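PDB 2GGS: dTDP-4-dehydrorhamnose reductase from Sulfolobus tokodaii, which binds NADPH and probably reduces dTDP-4-dehydrorhamnose, the NADPH-dependent step that completes dTDP-L-rhamnose synthesis. Local coordinates for residues A176-Y181 with V231-E236. Sequence-based numbering, arbitrary orientation.
Sequences AFKGYY and VKEVDE
Three backbone hydrogen bonds tie Ala176 and Lys178 to Lys232 and Val234. Ala176 N donates to Lys232 O (2.7 Å), Val234 N to Ala176 O (2.9 Å) and Lys178 N to Val234 O (2.8 Å). Ala176 O also receives a CA-H...O contact from Glu233. Beyond the strand ends, Lys178 NZ forms a long salt bridge with Asp235 OD1 (3.7 Å), and a water bridges the same two atoms. Other waters link Lys178 O to Asp235 O and Phe177 O to Glu233 OE2. The pairing makes a two-stranded parallel sheet, 174-177 with 231-234, separate from the seven-stranded Rossmann sheet that carries NADPH. Helices 160-169 and 214-224 pack against its Ala176 and Glu233 face. There Ala176 CB touches Val231 CG1 at 4.1 Å. Glu233 keeps CG anti to its N (chi1 -167°). The extended chain then passes Ala176 O and crosses the Lys178 side chain, with OE2 3.8 Å from Lys178 CG. An alanine here would remove this carboxylate and is likely to leave the water on Phe177 O less firmly held. On the other face, Phe177 turns CE1 to Asp235 O (3.3 Å), while Glu236 OE2 lies at the ring edge. Trp240 also meets this ring.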
loop_
_atom_site.group_PDB
_atom_site.type_symbol
_atom_site.label_atom_id
_atom_site.label_comp_id
_atom_site.label_asym_id
_atom_site.label_seq_id
_atom_site.Cartn_x
_atom_site.Cartn_y
_atom_site.Cartn_z
ATOM N N ALA A 176 11.572 16.660 7.358
ATOM C CA ALA A 176 10.250 16.085 7.512
ATOM C C ALA A 176 9.220 16.998 6.908
ATOM O O ALA A 176 9.027 18.135 7.331
ATOM C CB ALA A 176 9.924 15.772 9.007
ATOM N N PHE A 177 8.544 16.477 5.883
ATOM C CA PHE A 177 7.451 17.180 5.259
ATOM C C PHE A 177 6.426 17.657 6.288
ATOM O O PHE A 177 5.968 16.876 7.124
ATOM C CB PHE A 177 6.782 16.259 4.223
ATOM C CG PHE A 177 5.594 16.866 3.525
ATOM C CD1 PHE A 177 5.726 18.040 2.769
ATOM C CD2 PHE A 177 4.340 16.240 3.576
ATOM C CE1 PHE A 177 4.628 18.604 2.099
ATOM C CE2 PHE A 177 3.220 16.795 2.912
ATOM C CZ PHE A 177 3.374 17.979 2.152
ATOM N N LYS A 178 6.076 18.937 6.211
ATOM C CA LYS A 178 4.959 19.475 6.990
ATOM C C LYS A 178 3.636 18.983 6.424
ATOM O O LYS A 178 3.113 19.557 5.464
ATOM C CB LYS A 178 4.985 21.012 7.025
ATOM C CG LYS A 178 3.940 21.657 7.963
ATOM C CD LYS A 178 4.072 23.190 7.928
ATOM C CE LYS A 178 2.887 23.918 8.494
ATOM N NZ LYS A 178 2.992 25.352 8.067
ATOM N N GLY A 179 3.101 17.933 7.046
ATOM C CA GLY A 179 1.813 17.374 6.654
ATOM C C GLY A 179 1.571 16.082 7.406
ATOM O O GLY A 179 2.474 15.586 8.098
ATOM N N TYR A 180 0.372 15.535 7.230
ATOM C CA TYR A 180 -0.178 14.450 8.079
ATOM C C TYR A 180 -0.332 13.279 7.132
ATOM O O TYR A 180 -0.809 13.468 6.000
ATOM C CB TYR A 180 -1.452 14.871 8.734
ATOM C CG TYR A 180 -1.223 16.067 9.648
ATOM C CD1 TYR A 180 -1.205 17.338 9.119
ATOM C CD2 TYR A 180 -1.026 15.897 11.025
ATOM C CE1 TYR A 180 -0.977 18.429 9.904
ATOM C CE2 TYR A 180 -0.798 17.021 11.868
ATOM C CZ TYR A 180 -0.788 18.277 11.279
ATOM O OH TYR A 180 -0.593 19.420 12.042
ATOM N N TYR A 181 -0.130 12.071 7.611
ATOM C CA TYR A 181 -0.884 10.919 7.167
ATOM C C TYR A 181 -1.198 9.842 8.196
ATOM O O TYR A 181 -1.236 10.141 9.392
ATOM C CB TYR A 181 0.059 10.353 6.036
ATOM C CG TYR A 181 1.413 9.733 6.497
ATOM C CD1 TYR A 181 2.132 10.246 7.604
ATOM C CD2 TYR A 181 1.984 8.673 5.788
ATOM C CE1 TYR A 181 3.333 9.682 8.032
ATOM C CE2 TYR A 181 3.212 8.111 6.181
ATOM C CZ TYR A 181 3.885 8.612 7.307
ATOM O OH TYR A 181 5.065 8.015 7.710
ATOM N N VAL A 231 16.112 16.555 13.323
ATOM C CA VAL A 231 14.917 16.569 12.512
ATOM C C VAL A 231 14.498 17.997 12.253
ATOM O O VAL A 231 14.202 18.750 13.189
ATOM C CB VAL A 231 13.737 15.770 13.144
ATOM C CG1 VAL A 231 12.542 15.756 12.179
ATOM C CG2 VAL A 231 14.183 14.367 13.511
ATOM N N LYS A 232 14.455 18.349 10.969
ATOM C CA LYS A 232 13.940 19.630 10.517
ATOM C C LYS A 232 12.695 19.445 9.681
ATOM O O LYS A 232 12.717 18.761 8.650
ATOM C CB LYS A 232 15.001 20.395 9.710
ATOM C CG LYS A 232 16.162 20.879 10.528
ATOM C CD LYS A 232 16.869 22.033 9.830
ATOM C CE LYS A 232 18.217 22.342 10.483
ATOM N NZ LYS A 232 19.217 22.939 9.533
ATOM N N GLU A 233 11.615 20.056 10.136
ATOM C CA GLU A 233 10.380 20.118 9.380
ATOM C C GLU A 233 10.504 21.153 8.262
ATOM O O GLU A 233 10.980 22.275 8.482
ATOM C CB GLU A 233 9.232 20.484 10.304
ATOM C CG GLU A 233 7.841 20.279 9.736
ATOM C CD GLU A 233 6.761 20.481 10.790
ATOM O OE1 GLU A 233 6.943 21.349 11.675
ATOM O OE2 GLU A 233 5.740 19.764 10.783
ATOM N N VAL A 234 10.049 20.787 7.070
ATOM C CA VAL A 234 10.089 21.701 5.916
ATOM C C VAL A 234 8.708 21.767 5.234
ATOM O O VAL A 234 7.985 20.765 5.204
ATOM C CB VAL A 234 11.204 21.289 4.912
ATOM C CG1 VAL A 234 12.582 21.411 5.540
ATOM C CG2 VAL A 234 11.018 19.871 4.414
ATOM N N ASP A 235 8.336 22.935 4.695
ATOM C CA ASP A 235 7.044 23.085 3.995
ATOM C C ASP A 235 7.058 22.228 2.752
ATOM O O ASP A 235 6.047 21.613 2.382
ATOM C CB ASP A 235 6.801 24.541 3.573
ATOM C CG ASP A 235 6.455 25.426 4.722
ATOM O OD1 ASP A 235 5.653 25.004 5.583
ATOM O OD2 ASP A 235 6.973 26.568 4.753
ATOM N N GLU A 236 8.224 22.202 2.119
ATOM C CA GLU A 236 8.482 21.367 0.966
ATOM C C GLU A 236 9.845 20.718 1.106
ATOM O O GLU A 236 10.798 21.351 1.551
ATOM C CB GLU A 236 8.381 22.196 -0.324
ATOM C CG GLU A 236 6.939 22.536 -0.717
ATOM C CD GLU A 236 6.077 21.284 -0.885
ATOM O OE1 GLU A 236 6.631 20.230 -1.301
ATOM O OE2 GLU A 236 4.857 21.346 -0.594
HETATM O O HOH W 1 5.346 17.244 9.731
HETATM O O HOH W 2 3.514 21.527 3.621
HETATM O O HOH W 3 5.627 26.066 7.926
#